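Local coordinates for protein broad specificity aminotransferase (Leishmania mexicana, PDB 4WB0) that probably transfers amino groups between a broad range of amino acids and 2-oxo acids, including aspartate and 2-oxoglutarate, with pyridoxal 5'-phosphate as cofactor, at residues M71-E76 with G303-H308; N143-V148 with K154-Y159; Y373-N376 with T382-G385. All coordinates share one frame; numbering follows the deposited sequence.

Interaction 1. Residues M71-E76 with G303-H308; sequences MNLNYE and GARLAH
Arg305 reaches from helix 301-312 to the loop after helix 59-71, where it slides past Leu73 in the opposite direction and binds the backbone of Asn74, which is folded as an Asx turn. Its CB points toward the loop, CG stands anti to the carbonyl carbon (chi1 -74°), and from there to NE the chain is extended. Leu68 and Tyr83 also pack against this side chain. Arg305 CD meets Leu73 CD1 at 4.0 Å, and NE, buried with no polar partner in the model, faces the same methyl. Leucine suits the place because its CD1 runs along CD and NE while its CB covers one guanidinium face, over the centre. Both terminal nitrogens donate to Asn74 O, which lies at the edge in the group's plane. The grip ties helix 301-312 to a loop whose Tyr75 and Glu76 bond the other subunit. The side chain of Asn74 fixes the turn instead, Asn74 OD1 accepting from Glu76 N at 3.1 Å. Arg305 NH1 lies 2.9 Å from Asn74 O, nearly straight on from the C=O bond. Arg305 NH2 meets Asn74 O at 3.1 Å from above the carbonyl plane.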
ATOM      1  N   MET A  71       4.147  21.444 -12.963  1.00 26.38           N
ATOM      2  CA  MET A  71       5.459  21.351 -12.351  1.00 29.25           C
ATOM      3  C   MET A  71       6.405  20.285 -12.911  1.00 31.99           C
ATOM      4  O   MET A  71       7.598  20.407 -12.736  1.00 29.67           O
ATOM      5  CB  MET A  71       5.333  21.065 -10.877  1.00 31.25           C
ATOM      6  CG  MET A  71       4.707  22.175 -10.094  1.00 33.59           C
ATOM      7  SD  MET A  71       4.418  21.519  -8.433  1.00 33.70           S
ATOM      8  CE  MET A  71       3.369  22.825  -7.875  1.00 29.45           C
ATOM      9  N   ASN A  72       5.872  19.239 -13.549  1.00 35.37           N
ATOM     10  CA  ASN A  72       6.705  18.140 -14.072  1.00 42.04           C
ATOM     11  C   ASN A  72       7.665  17.584 -13.015  1.00 35.78           C
ATOM     12  O   ASN A  72       8.879  17.541 -13.214  1.00 34.33           O
ATOM     13  CB  ASN A  72       7.524  18.598 -15.291  1.00 56.93           C
ATOM     14  CG  ASN A  72       6.652  19.030 -16.476  1.00 68.66           C
ATOM     15  OD1 ASN A  72       5.947  18.211 -17.067  1.00 75.00           O
ATOM     16  ND2 ASN A  72       6.714  20.317 -16.833  1.00 70.28           N
ATOM     17  N   LEU A  73       7.141  17.212 -11.863  1.00 30.45           N
ATOM     18  CA  LEU A  73       7.901  16.399 -10.976  1.00 30.92           C
ATOM     19  C   LEU A  73       8.114  15.049 -11.704  1.00 33.04           C
ATOM     20  O   LEU A  73       7.414  14.721 -12.700  1.00 36.96           O
ATOM     21  CB  LEU A  73       7.190  16.263  -9.628  1.00 32.82           C
ATOM     22  CG  LEU A  73       6.870  17.630  -8.980  1.00 33.94           C
ATOM     23  CD1 LEU A  73       6.268  17.408  -7.639  1.00 32.03           C
ATOM     24  CD2 LEU A  73       8.078  18.508  -8.801  1.00 36.56           C
ATOM     25  N   ASN A  74       9.094  14.299 -11.244  1.00 28.93           N
ATOM     26  CA  ASN A  74       9.452  13.048 -11.872  1.00 27.46           C
ATOM     27  C   ASN A  74       8.670  11.922 -11.156  1.00 25.72           C
ATOM     28  O   ASN A  74       7.837  12.194 -10.274  1.00 25.71           O
ATOM     29  CB  ASN A  74      10.984  12.818 -11.807  1.00 35.69           C
ATOM     30  CG  ASN A  74      11.531  12.741 -10.337  1.00 47.57           C
ATOM     31  OD1 ASN A  74      10.899  12.132  -9.442  1.00 40.08           O
ATOM     32  ND2 ASN A  74      12.719  13.389 -10.084  1.00 49.88           N
ATOM     33  N   TYR A  75       8.934  10.674 -11.551  1.00 26.41           N
ATOM     34  CA  TYR A  75       8.254   9.505 -10.937  1.00 25.20           C
ATOM     35  C   TYR A  75       9.188   8.603 -10.216  1.00 23.90           C
ATOM     36  O   TYR A  75       8.904   7.389 -10.075  1.00 25.29           O
ATOM     37  CB  TYR A  75       7.541   8.679 -11.987  1.00 29.09           C
ATOM     38  CG  TYR A  75       6.483   9.463 -12.704  1.00 29.83           C
ATOM     39  CD1 TYR A  75       5.223   9.616 -12.170  1.00 31.13           C
ATOM     40  CD2 TYR A  75       6.762  10.058 -13.897  1.00 32.54           C
ATOM     41  CE1 TYR A  75       4.226  10.364 -12.830  1.00 34.84           C
ATOM     42  CE2 TYR A  75       5.800  10.826 -14.571  1.00 35.16           C
ATOM     43  CZ  TYR A  75       4.535  10.964 -14.042  1.00 38.35           C
ATOM     44  OH  TYR A  75       3.576  11.702 -14.733  1.00 40.15           O
ATOM     45  N   GLU A  76      10.294   9.154  -9.738  1.00 22.11           N
ATOM     46  CA  GLU A  76      11.316   8.348  -9.125  1.00 22.87           C
ATOM     47  C   GLU A  76      10.772   7.866  -7.767  1.00 21.99           C
ATOM     48  O   GLU A  76       9.905   8.506  -7.170  1.00 20.83           O
ATOM     49  CB  GLU A  76      12.627   9.140  -8.966  1.00 27.62           C
ATOM     50  CG  GLU A  76      13.210   9.559 -10.294  1.00 28.28           C
ATOM     51  CD  GLU A  76      13.502   8.355 -11.193  1.00 29.54           C
ATOM     52  OE1 GLU A  76      14.197   7.420 -10.738  1.00 29.56           O
ATOM     53  OE2 GLU A  76      13.092   8.370 -12.377  1.00 30.38           O
ATOM     54  N   GLY A 303      -1.179  11.243  -4.481  1.00 22.31           N
ATOM     55  CA  GLY A 303      -2.048  11.791  -3.472  1.00 21.99           C
ATOM     56  C   GLY A 303      -1.335  12.692  -2.444  1.00 23.79           C
ATOM     57  O   GLY A 303      -1.847  13.725  -1.989  1.00 21.47           O
ATOM     58  N   ALA A 304      -0.136  12.295  -2.047  1.00 18.84           N
ATOM     59  CA  ALA A 304       0.600  13.110  -1.112  1.00 19.17           C
ATOM     60  C   ALA A 304       1.059  14.410  -1.763  1.00 20.98           C
ATOM     61  O   ALA A 304       1.140  15.427  -1.096  1.00 21.00           O
ATOM     62  CB  ALA A 304       1.763  12.366  -0.604  1.00 19.19           C
ATOM     63  N   ARG A 305       1.442  14.349  -3.025  1.00 19.39           N
ATOM     64  CA  ARG A 305       1.845  15.595  -3.748  1.00 22.19           C
ATOM     65  C   ARG A 305       0.679  16.563  -3.868  1.00 21.91           C
ATOM     66  O   ARG A 305       0.801  17.766  -3.579  1.00 23.47           O
ATOM     67  CB  ARG A 305       2.385  15.240  -5.104  1.00 20.12           C
ATOM     68  CG  ARG A 305       3.792  14.614  -5.034  1.00 24.23           C
ATOM     69  CD  ARG A 305       4.263  14.208  -6.399  1.00 26.84           C
ATOM     70  NE  ARG A 305       5.682  13.826  -6.333  1.00 32.59           N
ATOM     71  CZ  ARG A 305       6.311  13.212  -7.332  1.00 36.32           C
ATOM     72  NH1 ARG A 305       5.640  12.874  -8.438  1.00 36.04           N
ATOM     73  NH2 ARG A 305       7.598  12.933  -7.237  1.00 40.33           N
ATOM     74  N   LEU A 306      -0.502  16.048  -4.223  1.00 21.96           N
ATOM     75  CA  LEU A 306      -1.669  16.896  -4.278  1.00 23.22           C
ATOM     76  C   LEU A 306      -1.989  17.532  -2.902  1.00 23.16           C
ATOM     77  O   LEU A 306      -2.297  18.767  -2.798  1.00 19.62           O
ATOM     78  CB  LEU A 306      -2.938  16.151  -4.761  1.00 21.40           C
ATOM     79  CG  LEU A 306      -2.963  15.637  -6.163  1.00 21.07           C
ATOM     80  CD1 LEU A 306      -4.277  14.774  -6.347  1.00 28.79           C
ATOM     81  CD2 LEU A 306      -2.948  16.802  -7.174  1.00 25.82           C
ATOM     82  N   ALA A 307      -2.003  16.700  -1.873  1.00 17.53           N
ATOM     83  CA  ALA A 307      -2.309  17.209  -0.548  1.00 21.27           C
ATOM     84  C   ALA A 307      -1.271  18.161  -0.039  1.00 20.30           C
ATOM     85  O   ALA A 307      -1.621  19.156   0.658  1.00 19.18           O
ATOM     86  CB  ALA A 307      -2.484  16.079   0.482  1.00 19.48           C
ATOM     87  N   HIS A 308      -0.012  17.940  -0.408  1.00 20.78           N
ATOM     88  CA  HIS A 308       0.992  18.902   0.067  1.00 20.49           C
ATOM     89  C   HIS A 308       0.716  20.297  -0.525  1.00 21.11           C
ATOM     90  O   HIS A 308       0.840  21.326   0.160  1.00 21.76           O
ATOM     91  CB  HIS A 308       2.429  18.466  -0.274  1.00 22.02           C
ATOM     92  CG  HIS A 308       3.399  19.594  -0.184  1.00 23.21           C
ATOM     93  ND1 HIS A 308       3.837  20.285  -1.300  1.00 23.19           N
ATOM     94  CD2 HIS A 308       3.930  20.223   0.897  1.00 23.86           C
ATOM     95  CE1 HIS A 308       4.606  21.285  -0.899  1.00 24.57           C
ATOM     96  NE2 HIS A 308       4.680  21.258   0.424  1.00 25.94           N
TER

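Interaction 2. Residues N143-V148 with K154-Y159; sequences NHYSIV and KDIRTY
In the beta-alpha-beta unit made by strand 134-138, helix 142-150 and strand 156-163, Ile156 fastens the second strand to the helix by packing against Tyr145 and Val148. The contact is wholly apolar across the two segments. Both arms of the isoleucine lie over one face of the Tyr145 ring. Ile156 CG2 makes a CH-pi contact 4.0 Å from the centroid of the Tyr145 ring and 17° off the normal, while Ile156 CD1, at the end of the other arm, comes to 3.6 Å from Tyr145 CE1. The tyrosine ring can be met this way because its CG is anti to the backbone N (chi1 -164°), which swings the ring from the helix flank toward the strand. Ile156 CD1 also touches Val148 CG1 at 3.7 Å, one turn of helix further on. Branched, apolar isoleucine fits a place where one side chain meets both a ring face and a methyl. Strands 134-138 and 156-163 are parallel neighbours in the large mixed sheet, and the helix crosses over between them; Val148 and Ile156 accordingly also rest on Ile134 and Leu136 of the first strand. The CB atoms of Asp155 and Arg157, on either side of Ile156 in sequence, point away from the helix, and there a charged pair forms. Arg157 grips Asp155 side-on, Arg157 NE bonding Asp155 OD1 at 3.1 Å with an N-H...O angle of 164°. Arg157 NH2 completes the salt bridge by reaching Asp155 OD2 at 2.8 Å, on the syn side of the carboxylate. Arginine, with a long chain and a flat guanidinium of three nitrogens, suits this role because it has a further nitrogen to spend: NH1 bonds the hydroxyl of Tyr135 on the neighbouring strand.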
ATOM      1  N   ASN A 143     -13.926  -2.806  10.855  1.00 38.21           N
ATOM      2  CA  ASN A 143     -12.651  -3.107  10.215  1.00 40.14           C
ATOM      3  C   ASN A 143     -11.530  -2.901  11.180  1.00 36.20           C
ATOM      4  O   ASN A 143     -10.463  -3.499  11.017  1.00 36.01           O
ATOM      5  CB  ASN A 143     -12.428  -2.257   8.940  1.00 46.52           C
ATOM      6  CG  ASN A 143     -11.375  -2.884   7.955  1.00 60.09           C
ATOM      7  OD1 ASN A 143     -11.182  -4.108   7.913  1.00 56.41           O
ATOM      8  ND2 ASN A 143     -10.714  -2.029   7.157  1.00 61.81           N
ATOM      9  N   HIS A 144     -11.734  -2.051  12.204  1.00 31.26           N
ATOM     10  CA  HIS A 144     -10.754  -1.931  13.235  1.00 30.27           C
ATOM     11  C   HIS A 144     -10.376  -3.276  13.851  1.00 30.25           C
ATOM     12  O   HIS A 144      -9.189  -3.549  14.062  1.00 29.34           O
ATOM     13  CB  HIS A 144     -11.258  -1.081  14.410  1.00 36.49           C
ATOM     14  CG  HIS A 144     -11.007   0.380  14.294  1.00 40.78           C
ATOM     15  ND1 HIS A 144     -11.544   1.277  15.193  1.00 44.05           N
ATOM     16  CD2 HIS A 144     -10.243   1.102  13.442  1.00 45.30           C
ATOM     17  CE1 HIS A 144     -11.137   2.497  14.884  1.00 45.61           C
ATOM     18  NE2 HIS A 144     -10.339   2.418  13.835  1.00 46.10           N
ATOM     19  N   TYR A 145     -11.381  -4.052  14.240  1.00 30.48           N
ATOM     20  CA  TYR A 145     -11.110  -5.368  14.819  1.00 33.83           C
ATOM     21  C   TYR A 145     -10.258  -6.236  13.860  1.00 33.25           C
ATOM     22  O   TYR A 145      -9.284  -6.869  14.280  1.00 31.88           O
ATOM     23  CB  TYR A 145     -12.428  -6.069  15.189  1.00 46.05           C
ATOM     24  CG  TYR A 145     -12.294  -7.237  16.130  1.00 62.08           C
ATOM     25  CD1 TYR A 145     -11.510  -8.338  15.814  1.00 71.25           C
ATOM     26  CD2 TYR A 145     -12.992  -7.253  17.337  1.00 71.95           C
ATOM     27  CE1 TYR A 145     -11.413  -9.432  16.686  1.00 81.19           C
ATOM     28  CE2 TYR A 145     -12.904  -8.331  18.221  1.00 80.64           C
ATOM     29  CZ  TYR A 145     -12.113  -9.420  17.899  1.00 85.13           C
ATOM     30  OH  TYR A 145     -12.025 -10.481  18.784  1.00 89.26           O
ATOM     31  N   SER A 146     -10.595  -6.198  12.561  1.00 33.51           N
ATOM     32  CA  SER A 146      -9.900  -6.998  11.536  0.50 33.40           C
ATOM     33  C   SER A 146      -8.459  -6.614  11.330  1.00 31.68           C
ATOM     34  O   SER A 146      -7.588  -7.468  11.183  1.00 33.63           O
ATOM     35  CB  SER A 146     -10.609  -6.887  10.170  0.50 32.99           C
ATOM     36  OG  SER A 146     -11.878  -7.463  10.247  0.50 33.84           O
ATOM     37  N   ILE A 147      -8.197  -5.332  11.285  1.00 30.37           N
ATOM     38  CA  ILE A 147      -6.868  -4.812  11.091  1.00 27.89           C
ATOM     39  C   ILE A 147      -5.967  -5.219  12.221  1.00 30.33           C
ATOM     40  O   ILE A 147      -4.858  -5.683  12.028  1.00 27.75           O
ATOM     41  CB  ILE A 147      -6.950  -3.287  10.974  1.00 29.94           C
ATOM     42  CG1 ILE A 147      -7.652  -2.889   9.632  1.00 28.80           C
ATOM     43  CG2 ILE A 147      -5.594  -2.658  11.072  1.00 28.97           C
ATOM     44  CD1 ILE A 147      -8.050  -1.397   9.608  1.00 28.93           C
ATOM     45  N   VAL A 148      -6.466  -5.014  13.435  1.00 30.55           N
ATOM     46  CA  VAL A 148      -5.711  -5.266  14.637  1.00 29.55           C
ATOM     47  C   VAL A 148      -5.424  -6.751  14.774  1.00 31.65           C
ATOM     48  O   VAL A 148      -4.311  -7.172  15.126  1.00 31.08           O
ATOM     49  CB  VAL A 148      -6.509  -4.675  15.840  1.00 34.01           C
ATOM     50  CG1 VAL A 148      -6.117  -5.218  17.037  1.00 34.83           C
ATOM     51  CG2 VAL A 148      -6.326  -3.131  15.792  1.00 30.62           C
ATOM     52  N   LYS A 154      -3.755 -10.674  19.900  1.00 32.49           N
ATOM     53  CA  LYS A 154      -4.491 -11.875  20.224  1.00 38.29           C
ATOM     54  C   LYS A 154      -5.526 -11.689  21.332  1.00 37.08           C
ATOM     55  O   LYS A 154      -6.325 -12.574  21.537  1.00 39.37           O
ATOM     56  CB  LYS A 154      -3.507 -13.018  20.572  1.00 43.78           C
ATOM     57  CG  LYS A 154      -2.882 -13.529  19.249  1.00 56.83           C
ATOM     58  CD  LYS A 154      -2.039 -14.753  19.375  1.00 65.75           C
ATOM     59  CE  LYS A 154      -1.491 -15.165  18.003  1.00 74.09           C
ATOM     60  NZ  LYS A 154      -0.640 -16.388  18.098  1.00 81.79           N
ATOM     61  N   ASP A 155      -5.516 -10.571  22.052  1.00 34.90           N
ATOM     62  CA  ASP A 155      -6.502 -10.346  23.126  1.00 36.56           C
ATOM     63  C   ASP A 155      -7.115  -8.982  22.872  1.00 37.39           C
ATOM     64  O   ASP A 155      -6.592  -7.958  23.349  1.00 34.19           O
ATOM     65  CB  ASP A 155      -5.875 -10.401  24.525  1.00 38.41           C
ATOM     66  CG  ASP A 155      -6.929 -10.318  25.670  1.00 41.94           C
ATOM     67  OD1 ASP A 155      -8.122 -10.087  25.397  1.00 40.73           O
ATOM     68  OD2 ASP A 155      -6.570 -10.463  26.860  1.00 44.25           O
ATOM     69  N   ILE A 156      -8.177  -8.977  22.060  1.00 36.14           N
ATOM     70  CA  ILE A 156      -8.875  -7.748  21.657  1.00 33.31           C
ATOM     71  C   ILE A 156     -10.127  -7.563  22.511  1.00 34.84           C
ATOM     72  O   ILE A 156     -10.941  -8.471  22.635  1.00 34.51           O
ATOM     73  CB  ILE A 156      -9.265  -7.825  20.176  1.00 35.39           C
ATOM     74  CG1 ILE A 156      -8.041  -8.251  19.326  1.00 36.77           C
ATOM     75  CG2 ILE A 156      -9.876  -6.475  19.699  1.00 29.01           C
ATOM     76  CD1 ILE A 156      -8.247  -8.119  17.784  1.00 38.19           C
ATOM     77  N   ARG A 157     -10.262  -6.411  23.149  1.00 32.10           N
ATOM     78  CA  ARG A 157     -11.324  -6.200  24.099  1.00 32.65           C
ATOM     79  C   ARG A 157     -12.071  -4.937  23.756  1.00 33.53           C
ATOM     80  O   ARG A 157     -11.681  -4.239  22.830  1.00 30.13           O
ATOM     81  CB  ARG A 157     -10.741  -6.103  25.501  1.00 34.81           C
ATOM     82  CG  ARG A 157      -9.907  -7.336  25.925  1.00 36.17           C
ATOM     83  CD  ARG A 157      -9.412  -7.118  27.353  1.00 37.82           C
ATOM     84  NE  ARG A 157      -8.599  -8.227  27.811  1.00 39.25           N
ATOM     85  CZ  ARG A 157      -8.091  -8.344  29.036  1.00 38.65           C
ATOM     86  NH1 ARG A 157      -8.304  -7.429  29.973  1.00 38.29           N
ATOM     87  NH2 ARG A 157      -7.364  -9.408  29.322  1.00 40.34           N
ATOM     88  N   THR A 158     -13.107  -4.611  24.540  1.00 36.83           N
ATOM     89  CA  THR A 158     -13.881  -3.378  24.300  1.00 36.13           C
ATOM     90  C   THR A 158     -13.934  -2.502  25.543  1.00 32.95           C
ATOM     91  O   THR A 158     -13.939  -3.005  26.651  1.00 33.36           O
ATOM     92  CB  THR A 158     -15.312  -3.676  23.852  1.00 38.96           C
ATOM     93  OG1 THR A 158     -15.987  -4.414  24.862  1.00 40.46           O
ATOM     94  CG2 THR A 158     -15.301  -4.497  22.558  1.00 41.21           C
ATOM     95  N   TYR A 159     -13.907  -1.182  25.354  1.00 28.88           N
ATOM     96  CA  TYR A 159     -14.285  -0.255  26.410  1.00 30.61           C
ATOM     97  C   TYR A 159     -15.681   0.271  26.092  1.00 30.55           C
ATOM     98  O   TYR A 159     -16.015   0.600  24.935  1.00 29.11           O
ATOM     99  CB  TYR A 159     -13.262   0.901  26.566  1.00 27.37           C
ATOM    100  CG  TYR A 159     -12.977   1.732  25.361  1.00 27.78           C
ATOM    101  CD1 TYR A 159     -13.730   2.861  25.076  1.00 29.15           C
ATOM    102  CD2 TYR A 159     -11.927   1.409  24.521  1.00 25.46           C
ATOM    103  CE1 TYR A 159     -13.464   3.624  23.946  1.00 27.78           C
ATOM    104  CE2 TYR A 159     -11.648   2.172  23.397  1.00 25.32           C
ATOM    105  CZ  TYR A 159     -12.428   3.272  23.121  1.00 24.75           C
ATOM    106  OH  TYR A 159     -12.121   4.016  22.014  1.00 25.37           O
TER

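Interaction 3. Residues Y373-N376 with T382-G385; sequences YCQN and TLSG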
ATOM      1  N   TYR A 373     -35.906  -3.797   7.158  1.00 51.12           N
ATOM      2  CA  TYR A 373     -37.036  -3.117   6.551  1.00 52.02           C
ATOM      3  C   TYR A 373     -36.534  -1.982   5.648  1.00 49.74           C
ATOM      4  O   TYR A 373     -36.818  -1.976   4.451  1.00 51.09           O
ATOM      5  CB  TYR A 373     -37.972  -2.590   7.644  1.00 53.80           C
ATOM      6  CG  TYR A 373     -39.251  -1.949   7.156  1.00 57.90           C
ATOM      7  CD1 TYR A 373     -39.283  -0.608   6.778  1.00 56.78           C
ATOM      8  CD2 TYR A 373     -40.438  -2.677   7.096  1.00 63.07           C
ATOM      9  CE1 TYR A 373     -40.455  -0.004   6.356  1.00 58.07           C
ATOM     10  CE2 TYR A 373     -41.622  -2.087   6.664  1.00 64.65           C
ATOM     11  CZ  TYR A 373     -41.623  -0.754   6.293  1.00 61.69           C
ATOM     12  OH  TYR A 373     -42.784  -0.165   5.876  1.00 62.29           O
ATOM     13  N   CYS A 374     -35.752  -1.057   6.214  1.00 47.49           N
ATOM     14  CA  CYS A 374     -35.254   0.095   5.465  1.00 45.43           C
ATOM     15  C   CYS A 374     -34.550  -0.292   4.159  1.00 45.27           C
ATOM     16  O   CYS A 374     -34.861   0.232   3.086  1.00 43.48           O
ATOM     17  CB  CYS A 374     -34.293   0.909   6.339  1.00 43.44           C
ATOM     18  SG  CYS A 374     -35.136   1.846   7.669  1.00 45.50           S
ATOM     19  N   GLN A 375     -33.599  -1.211   4.280  1.00 46.23           N
ATOM     20  CA  GLN A 375     -32.840  -1.725   3.157  1.00 47.74           C
ATOM     21  C   GLN A 375     -33.779  -2.298   2.087  1.00 54.08           C
ATOM     22  O   GLN A 375     -33.487  -2.234   0.895  1.00 52.66           O
ATOM     23  CB  GLN A 375     -31.879  -2.812   3.632  1.00 44.56           C
ATOM     24  CG  GLN A 375     -30.756  -2.313   4.504  1.00 41.38           C
ATOM     25  CD  GLN A 375     -30.037  -3.456   5.200  1.00 44.48           C
ATOM     26  OE1 GLN A 375     -30.398  -4.631   5.037  1.00 47.80           O
ATOM     27  NE2 GLN A 375     -29.030  -3.121   5.988  1.00 45.32           N
ATOM     28  N   ASN A 376     -34.894  -2.866   2.527  1.00 58.31           N
ATOM     29  CA  ASN A 376     -35.821  -3.502   1.609  1.00 59.95           C
ATOM     30  C   ASN A 376     -36.773  -2.496   0.972  1.00 58.13           C
ATOM     31  O   ASN A 376     -37.530  -2.854   0.073  1.00 62.01           O
ATOM     32  CB  ASN A 376     -36.608  -4.589   2.324  1.00 60.67           C
ATOM     33  CG  ASN A 376     -35.758  -5.791   2.656  1.00 58.63           C
ATOM     34  OD1 ASN A 376     -34.653  -5.972   2.107  1.00 57.50           O
ATOM     35  ND2 ASN A 376     -36.253  -6.619   3.562  1.00 58.65           N
ATOM     36  N   THR A 382     -26.857   0.587   7.375  1.00 39.45           N
ATOM     37  CA  THR A 382     -26.228  -0.663   7.777  1.00 40.37           C
ATOM     38  C   THR A 382     -27.126  -1.362   8.739  1.00 41.67           C
ATOM     39  O   THR A 382     -28.055  -0.762   9.278  1.00 40.73           O
ATOM     40  CB  THR A 382     -24.855  -0.467   8.452  1.00 38.83           C
ATOM     41  OG1 THR A 382     -25.025   0.138   9.751  1.00 38.42           O
ATOM     42  CG2 THR A 382     -23.952   0.362   7.604  1.00 38.01           C
ATOM     43  N   LEU A 383     -26.863  -2.640   8.956  1.00 44.03           N
ATOM     44  CA  LEU A 383     -27.695  -3.399   9.878  1.00 46.26           C
ATOM     45  C   LEU A 383     -27.593  -2.939  11.334  1.00 43.44           C
ATOM     46  O   LEU A 383     -28.486  -3.227  12.133  1.00 46.26           O
ATOM     47  CB  LEU A 383     -27.352  -4.891   9.784  1.00 49.63           C
ATOM     48  CG  LEU A 383     -27.954  -5.573   8.561  1.00 51.58           C
ATOM     49  CD1 LEU A 383     -27.396  -6.980   8.422  1.00 54.88           C
ATOM     50  CD2 LEU A 383     -29.480  -5.609   8.650  1.00 52.54           C
ATOM     51  N   SER A 384     -26.519  -2.231  11.648  1.00 41.93           N
ATOM     52  CA  SER A 384     -26.303  -1.636  12.967  1.00 42.71           C
ATOM     53  C   SER A 384     -26.982  -0.267  13.128  1.00 40.66           C
ATOM     54  O   SER A 384     -26.867   0.374  14.179  1.00 37.82           O
ATOM     55  CB  SER A 384     -24.797  -1.486  13.222  1.00 41.16           C
ATOM     56  OG  SER A 384     -24.194  -0.632  12.254  1.00 41.41           O
ATOM     57  N   GLY A 385     -27.667   0.180  12.072  1.00 40.48           N
ATOM     58  CA  GLY A 385     -28.374   1.461  12.071  1.00 38.64           C
ATOM     59  C   GLY A 385     -27.508   2.665  11.703  1.00 35.19           C
ATOM     60  O   GLY A 385     -27.878   3.814  12.022  1.00 33.42           O
TER
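Gln375, near the end of helix 368-376, lays its amide against Leu383 in the type I beta turn that runs from Thr382 to Gly385. Along the helix, Tyr373 comes first and packs its side chain on Asp406 and Ala407 of helix 394-410. Cys374, small and buried, touches Thr403 of that helix and Ile381. Gln375 follows, its CB directed at the turn. CG is anti to the carbonyl carbon (chi1 -68°) and the chain is extended beyond it, which brings the amide across the leucine side chain at about a right angle. Leu383 CD2 meets both ends of the amide, 3.7 Å from Gln375 NE2 and 3.9 Å from Gln375 OE1. The polar need of NE2 is met by a hydrogen bond to Ile381 O, just before the turn, so glutamine serves here as both a donor and a flat packing surface. Next, Asn376 OD1 accepts from Arg32. The turn itself is closed by Gly385 N bonding Thr382 O at 3.0 Å, and Thr382 OG1 and Ser384 OG are hydrogen-bonded 2.7 Å apart. The positive phi at Gly385 (85°) favours glycine. Helix 25-35 packs on Gln375 through Leu29 and Arg32; the turn leads into strand 386-388, whose Arg386 N donates to Thr382 OG1 and which pairs antiparallel with strand 361-363.

The three contacts do not touch one another. Interaction 2 is nested along the chain inside the long loop closed by interaction 1, and interaction 3 follows both. The centres of interactions 1 and 2 are about 35 Å apart, those of 2 and 3 about 24 Å, and interactions 1 and 3 lie on opposite sides of the chain's centre, about 41 Å apart. Only interaction 2 includes a strand of the large mixed sheet; interaction 3 adjoins a small two-stranded sheet near the C-terminus. The other subunit of the homodimer bonds Tyr75 and Glu76 in interaction 1 and packs on Asn143 and Ile147 in interaction 2, but does not touch the segments of interaction 3.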